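Local coordinates for protein nsp9 (Porcine coronavirus HKU15, PDB 5YM6) that probably binds single-stranded nucleic acid as part of the coronavirus replication machinery, with an affinity that dimerization enhances, at residues V9-N14 with T25-Y30; L39-S44 with V82-I87. All blocks are in the same frame, centred on the assembly; numbering follows the deposited sequence.

In the fold
Both contacts are antiparallel strand pairings of one sheet, and they are neighbours in it: strand 23-33 of contact 1 lies next to strand 36-44 of contact 2, and the centres of the two contacts are about 8 Å apart. Phe29 N probably bonds Ala41 O, and Thr43 N probably bonds Lys27 O, so the two pairings run on into each other. Contact 1, a hairpin close in sequence, is partly buried; it mixes polar side chains with aromatic rings, and several of its residues are exposed. Contact 2 joins strands far apart in the chain, lies deep in the domain and is mostly apolar. Helix 92-105 packs on the face of both that carries Phe29 and Leu84.

Contact 1: V9-N14 with T25-Y30; sequences VFTAQN and TVKSFY
Phe10, Ala12 and Asn14 pair with Tyr30, Ser28 and Val26 through six backbone hydrogen bonds, two for each pair, between strands that run antiparallel. Ser28 N to Ala12 O is almost straight, 176° at the hydrogen, although the donor stands above the carbonyl plane. CA-H...O contacts fill the gaps, the shortest from Thr11 CA to Ser28 O at 3.0 Å.

Side-chain polarity gathers at Asn14 OD1. Tyr30 OH reaches it from the opposite direction and gives it a 3.0 Å hydrogen bond, in the carbonyl plane and on a lone pair, with ring and amide planes 43° apart. Ser28 OG, also 3.0 Å from Asn14 OD1, is a possible second donor. Asn14 ND2 is hydrogen-bonded to Thr53 O on the adjacent strand 49-55, which fixes the amide's rotation.

Aromatic and aliphatic contacts divide between the two faces. On the face of Asn14 and Ser28, the rings of Phe10 and Tyr30 are nearly parallel but slid apart, their centroids 5.4 Å from each other; Phe10 CE1 rests 3.9 Å from Tyr30 CB. Phe10 CG lies between the backbone N and the carbonyl carbon (chi1 87°), which swings the ring across to Tyr30, with Tyr30 CD1 over one of its faces. On the other face, Thr11 CG2 sits over the Phe29 ring in a CH-pi contact, 4.0 Å from the centroid, while Val9 CG1 comes to the ring's edge. The extended Lys27 chain brings its CE 3.8 Å from Thr11 CB. Beyond these residues, Val9 and Phe29 touch helix 92-105.

The amide of Asn14 thus ties three strands together: its oxygen accepts the phenol of the buried Tyr30 from strand 23-33, while its nitrogen bonds strand 49-55.

Contact 2: L39-S44 with V82-I87; sequences LVAITS and VYLYFI
Ile42 with Tyr85 and Ser44 with Tyr83 are the hydrogen-bonded pairs, each joined by two backbone bonds. A fifth bond runs from Ile87 N to Val40 O, 2.9 Å and nearly straight, its donor above the carbonyl plane.

Apolar side chains divide between two faces. On one, Ala41 CB lies 3.7 Å from Phe86 CD1 and 3.8 Å from Leu84 CD1, which also meets Thr43 CG2 at 3.7 Å. Val40 points the same way as Phe86, with its CG1 at the edge of that ring, 4.0 Å from Phe86 CD1. Helix 92-105 covers this face, and Leu84 packs on Leu4 of the second subunit.

On the other, Ile42 CG1 crosses to Tyr85 CB at 3.8 Å. Ile87 points toward strand 36-44, and its CD1 lies 3.9 Å from Leu39 CG, the two side chains crossing at about a right angle. The polar ends find partners just beyond strand 36-44: Tyr85 OH bonds Lys46 O and Leu49 N, and Ser44 OG bonds Lys46 N.

Val40 and Ala41, both facing Phe29, form a classic beta bulge in strand 36-44, on its side toward strand 23-33, part of the antiparallel barrel-like sheet with a C-terminal helix that characterises coronavirus nsp9.

Contact 1: V9-N14 with T25-Y30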
loop_
_atom_site.group_PDB
_atom_site.type_symbol
_atom_site.label_atom_id
_atom_site.label_comp_id
_atom_site.label_asym_id
_atom_site.label_seq_id
_atom_site.Cartn_x
_atom_site.Cartn_y
_atom_site.Cartn_z
ATOM N N VAL B 9 2.620 6.228 -6.883
ATOM C CA VAL B 9 1.264 6.407 -7.382
ATOM C C VAL B 9 1.158 7.770 -8.077
ATOM O O VAL B 9 1.556 8.794 -7.518
ATOM C CB VAL B 9 0.206 6.320 -6.244
ATOM C CG1 VAL B 9 -1.174 6.698 -6.760
ATOM C CG2 VAL B 9 0.187 4.928 -5.615
ATOM N N PHE B 10 0.632 7.803 -9.297
ATOM C CA PHE B 10 0.292 9.096 -9.867
ATOM C C PHE B 10 -1.102 9.003 -10.456
ATOM O O PHE B 10 -1.561 7.925 -10.834
ATOM C CB PHE B 10 1.338 9.572 -10.901
ATOM C CG PHE B 10 1.111 9.080 -12.310
ATOM C CD1 PHE B 10 1.666 7.888 -12.745
ATOM C CD2 PHE B 10 0.376 9.832 -13.214
ATOM C CE1 PHE B 10 1.462 7.436 -14.046
ATOM C CE2 PHE B 10 0.178 9.386 -14.517
ATOM C CZ PHE B 10 0.717 8.190 -14.928
ATOM N N THR B 11 -1.766 10.143 -10.514
ATOM C CA THR B 11 -3.161 10.201 -10.912
ATOM C C THR B 11 -3.365 10.957 -12.216
ATOM O O THR B 11 -2.688 11.950 -12.489
ATOM C CB THR B 11 -4.008 10.855 -9.811
ATOM O OG1 THR B 11 -3.558 12.197 -9.599
ATOM C CG2 THR B 11 -3.875 10.080 -8.511
ATOM N N ALA B 12 -4.294 10.472 -13.027
ATOM C CA ALA B 12 -4.717 11.194 -14.219
ATOM C C ALA B 12 -6.210 10.979 -14.430
ATOM O O ALA B 12 -6.949 10.861 -13.475
ATOM C CB ALA B 12 -3.920 10.743 -15.425
ATOM N N GLN B 13 -6.667 10.937 -15.675
ATOM C CA GLN B 13 -8.092 10.776 -15.912
ATOM C C GLN B 13 -8.367 9.677 -16.915
ATOM O O GLN B 13 -7.611 9.483 -17.853
ATOM C CB GLN B 13 -8.712 12.085 -16.407
ATOM C CG GLN B 13 -8.707 13.199 -15.355
ATOM C CD GLN B 13 -9.062 14.567 -15.926
ATOM O OE1 GLN B 13 -8.273 15.175 -16.661
ATOM N NE2 GLN B 13 -10.245 15.070 -15.569
ATOM N N ASN B 14 -9.464 8.965 -16.722
ATOM C CA ASN B 14 -9.903 7.986 -17.708
ATOM C C ASN B 14 -11.399 8.157 -17.960
ATOM O O ASN B 14 -12.076 8.914 -17.265
ATOM C CB ASN B 14 -9.602 6.543 -17.238
ATOM C CG ASN B 14 -8.141 6.123 -17.444
ATOM O OD1 ASN B 14 -7.229 6.691 -16.864
ATOM N ND2 ASN B 14 -7.933 5.083 -18.251
ATOM N N THR B 25 -15.997 11.041 -17.172
ATOM C CA THR B 25 -14.577 11.122 -16.871
ATOM C C THR B 25 -14.353 10.840 -15.391
ATOM O O THR B 25 -15.110 11.315 -14.536
ATOM C CB THR B 25 -13.989 12.506 -17.255
ATOM O OG1 THR B 25 -12.674 12.633 -16.701
ATOM C CG2 THR B 25 -14.824 13.598 -16.692
ATOM N N VAL B 26 -13.326 10.050 -15.090
ATOM C CA VAL B 26 -13.014 9.686 -13.709
ATOM C C VAL B 26 -11.542 9.950 -13.382
ATOM O O VAL B 26 -10.702 10.020 -14.273
ATOM C CB VAL B 26 -13.337 8.189 -13.427
ATOM C CG1 VAL B 26 -14.821 7.908 -13.633
ATOM C CG2 VAL B 26 -12.501 7.266 -14.327
ATOM N N LYS B 27 -11.242 10.110 -12.099
ATOM C CA LYS B 27 -9.869 10.225 -11.636
ATOM C C LYS B 27 -9.247 8.842 -11.565
ATOM O O LYS B 27 -9.820 7.940 -10.949
ATOM C CB LYS B 27 -9.815 10.895 -10.271
ATOM C CG LYS B 27 -8.430 10.949 -9.667
ATOM C CD LYS B 27 -8.429 11.843 -8.431
ATOM C CE LYS B 27 -7.032 12.107 -7.913
ATOM N NZ LYS B 27 -7.105 12.863 -6.629
ATOM N N SER B 28 -8.088 8.666 -12.190
ATOM C CA SER B 28 -7.463 7.346 -12.227
ATOM C C SER B 28 -6.189 7.282 -11.403
ATOM O O SER B 28 -5.415 8.236 -11.364
ATOM C CB SER B 28 -7.174 6.952 -13.671
ATOM O OG SER B 28 -6.426 7.980 -14.311
ATOM N N PHE B 29 -5.962 6.130 -10.772
ATOM C CA PHE B 29 -4.796 5.908 -9.919
ATOM C C PHE B 29 -3.923 4.839 -10.545
ATOM O O PHE B 29 -4.349 3.705 -10.724
ATOM C CB PHE B 29 -5.215 5.485 -8.509
ATOM C CG PHE B 29 -5.951 6.557 -7.753
ATOM C CD1 PHE B 29 -7.280 6.849 -8.044
ATOM C CD2 PHE B 29 -5.314 7.288 -6.774
ATOM C CE1 PHE B 29 -7.949 7.839 -7.356
ATOM C CE2 PHE B 29 -5.990 8.284 -6.085
ATOM C CZ PHE B 29 -7.294 8.555 -6.379
ATOM N N TYR B 30 -2.702 5.219 -10.894
ATOM C CA TYR B 30 -1.757 4.286 -11.477
ATOM C C TYR B 30 -0.656 3.967 -10.473
ATOM O O TYR B 30 -0.214 4.841 -9.747
ATOM C CB TYR B 30 -1.131 4.864 -12.749
ATOM C CG TYR B 30 -2.073 4.982 -13.923
ATOM C CD1 TYR B 30 -2.820 6.132 -14.130
ATOM C CD2 TYR B 30 -2.187 3.945 -14.835
ATOM C CE1 TYR B 30 -3.673 6.238 -15.207
ATOM C CE2 TYR B 30 -3.032 4.040 -15.919
ATOM C CZ TYR B 30 -3.769 5.193 -16.099
ATOM O OH TYR B 30 -4.609 5.281 -17.173
#

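Contact 2: L39-S44 with V82-I87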
loop_
_atom_site.group_PDB
_atom_site.type_symbol
_atom_site.label_atom_id
_atom_site.label_comp_id
_atom_site.label_asym_id
_atom_site.label_seq_id
_atom_site.Cartn_x
_atom_site.Cartn_y
_atom_site.Cartn_z
ATOM N N LEU B 39 -2.998 0.487 -14.235
ATOM C CA LEU B 39 -4.192 1.131 -13.682
ATOM C C LEU B 39 -4.735 0.289 -12.533
ATOM O O LEU B 39 -5.085 -0.869 -12.726
ATOM C CB LEU B 39 -5.258 1.318 -14.760
ATOM C CG LEU B 39 -6.584 1.893 -14.249
ATOM C CD1 LEU B 39 -6.318 3.273 -13.719
ATOM C CD2 LEU B 39 -7.642 1.896 -15.343
ATOM N N VAL B 40 -4.800 0.877 -11.345
ATOM C CA VAL B 40 -5.207 0.136 -10.142
ATOM C C VAL B 40 -6.598 0.496 -9.632
ATOM O O VAL B 40 -7.344 -0.376 -9.174
ATOM C CB VAL B 40 -4.179 0.355 -9.015
ATOM C CG1 VAL B 40 -4.686 -0.248 -7.695
ATOM C CG2 VAL B 40 -2.847 -0.262 -9.429
ATOM N N ALA B 41 -6.953 1.775 -9.707
ATOM C CA ALA B 41 -8.239 2.235 -9.174
ATOM C C ALA B 41 -8.735 3.506 -9.840
ATOM O O ALA B 41 -7.955 4.251 -10.446
ATOM C CB ALA B 41 -8.130 2.454 -7.656
ATOM N N ILE B 42 -10.041 3.766 -9.714
ATOM C CA ILE B 42 -10.588 5.053 -10.116
ATOM C C ILE B 42 -11.466 5.581 -8.997
ATOM O O ILE B 42 -11.964 4.798 -8.181
ATOM C CB ILE B 42 -11.397 4.955 -11.408
ATOM C CG1 ILE B 42 -12.598 4.020 -11.225
ATOM C CG2 ILE B 42 -10.491 4.473 -12.549
ATOM C CD1 ILE B 42 -13.637 4.136 -12.315
ATOM N N THR B 43 -11.617 6.902 -8.938
ATOM C CA THR B 43 -12.635 7.508 -8.083
ATOM C C THR B 43 -13.571 8.399 -8.885
ATOM O O THR B 43 -13.211 8.958 -9.919
ATOM C CB THR B 43 -12.032 8.332 -6.934
ATOM O OG1 THR B 43 -11.224 9.392 -7.466
ATOM C CG2 THR B 43 -11.195 7.448 -6.015
ATOM N N SER B 44 -14.800 8.495 -8.397
ATOM C CA SER B 44 -15.876 9.171 -9.103
ATOM C C SER B 44 -16.940 9.553 -8.094
ATOM O O SER B 44 -17.035 8.927 -7.053
ATOM C CB SER B 44 -16.481 8.256 -10.165
ATOM O OG SER B 44 -17.649 8.828 -10.718
ATOM N N VAL B 82 -17.347 10.394 -2.225
ATOM C CA VAL B 82 -16.598 9.876 -3.367
ATOM C C VAL B 82 -16.706 8.354 -3.381
ATOM O O VAL B 82 -16.851 7.749 -2.325
ATOM C CB VAL B 82 -15.102 10.291 -3.287
ATOM C CG1 VAL B 82 -14.389 9.994 -4.582
ATOM C CG2 VAL B 82 -14.983 11.773 -2.938
ATOM N N TYR B 83 -16.640 7.727 -4.556
ATOM C CA TYR B 83 -16.580 6.265 -4.613
ATOM C C TYR B 83 -15.282 5.778 -5.223
ATOM O O TYR B 83 -14.893 6.222 -6.293
ATOM C CB TYR B 83 -17.753 5.704 -5.403
ATOM C CG TYR B 83 -19.065 6.081 -4.778
ATOM C CD1 TYR B 83 -19.597 5.343 -3.724
ATOM C CD2 TYR B 83 -19.751 7.199 -5.212
ATOM C CE1 TYR B 83 -20.802 5.715 -3.139
ATOM C CE2 TYR B 83 -20.940 7.570 -4.646
ATOM C CZ TYR B 83 -21.460 6.831 -3.609
ATOM O OH TYR B 83 -22.659 7.235 -3.053
ATOM N N LEU B 84 -14.625 4.871 -4.523
ATOM C CA LEU B 84 -13.379 4.270 -4.973
ATOM C C LEU B 84 -13.684 2.908 -5.574
ATOM O O LEU B 84 -14.379 2.084 -4.947
ATOM C CB LEU B 84 -12.392 4.133 -3.801
ATOM C CG LEU B 84 -11.109 3.325 -4.035
ATOM C CD1 LEU B 84 -10.157 4.081 -4.919
ATOM C CD2 LEU B 84 -10.419 2.982 -2.704
ATOM N N TYR B 85 -13.195 2.674 -6.789
ATOM C CA TYR B 85 -13.376 1.389 -7.454
ATOM C C TYR B 85 -12.017 0.823 -7.789
ATOM O O TYR B 85 -11.250 1.477 -8.501
ATOM C CB TYR B 85 -14.138 1.510 -8.770
ATOM C CG TYR B 85 -15.518 2.120 -8.765
ATOM C CD1 TYR B 85 -15.692 3.496 -8.668
ATOM C CD2 TYR B 85 -16.638 1.323 -8.953
ATOM C CE1 TYR B 85 -16.962 4.057 -8.709
ATOM C CE2 TYR B 85 -17.903 1.881 -9.010
ATOM C CZ TYR B 85 -18.054 3.244 -8.881
ATOM O OH TYR B 85 -19.311 3.796 -8.934
ATOM N N PHE B 86 -11.714 -0.380 -7.303
ATOM C CA PHE B 86 -10.513 -1.059 -7.746
ATOM C C PHE B 86 -10.790 -1.788 -9.044
ATOM O O PHE B 86 -11.908 -2.240 -9.297
ATOM C CB PHE B 86 -10.001 -2.039 -6.692
ATOM C CG PHE B 86 -9.342 -1.365 -5.539
ATOM C CD1 PHE B 86 -8.120 -0.745 -5.707
ATOM C CD2 PHE B 86 -9.955 -1.319 -4.305
ATOM C CE1 PHE B 86 -7.502 -0.105 -4.656
ATOM C CE2 PHE B 86 -9.338 -0.687 -3.245
ATOM C CZ PHE B 86 -8.113 -0.080 -3.429
ATOM N N ILE B 87 -9.766 -1.871 -9.880
ATOM C CA ILE B 87 -9.868 -2.611 -11.131
ATOM C C ILE B 87 -9.869 -4.107 -10.780
ATOM O O ILE B 87 -9.140 -4.531 -9.885
ATOM C CB ILE B 87 -8.712 -2.246 -12.093
ATOM C CG1 ILE B 87 -9.093 -1.021 -12.950
ATOM C CG2 ILE B 87 -8.399 -3.397 -13.043
ATOM C CD1 ILE B 87 -9.379 0.228 -12.170
#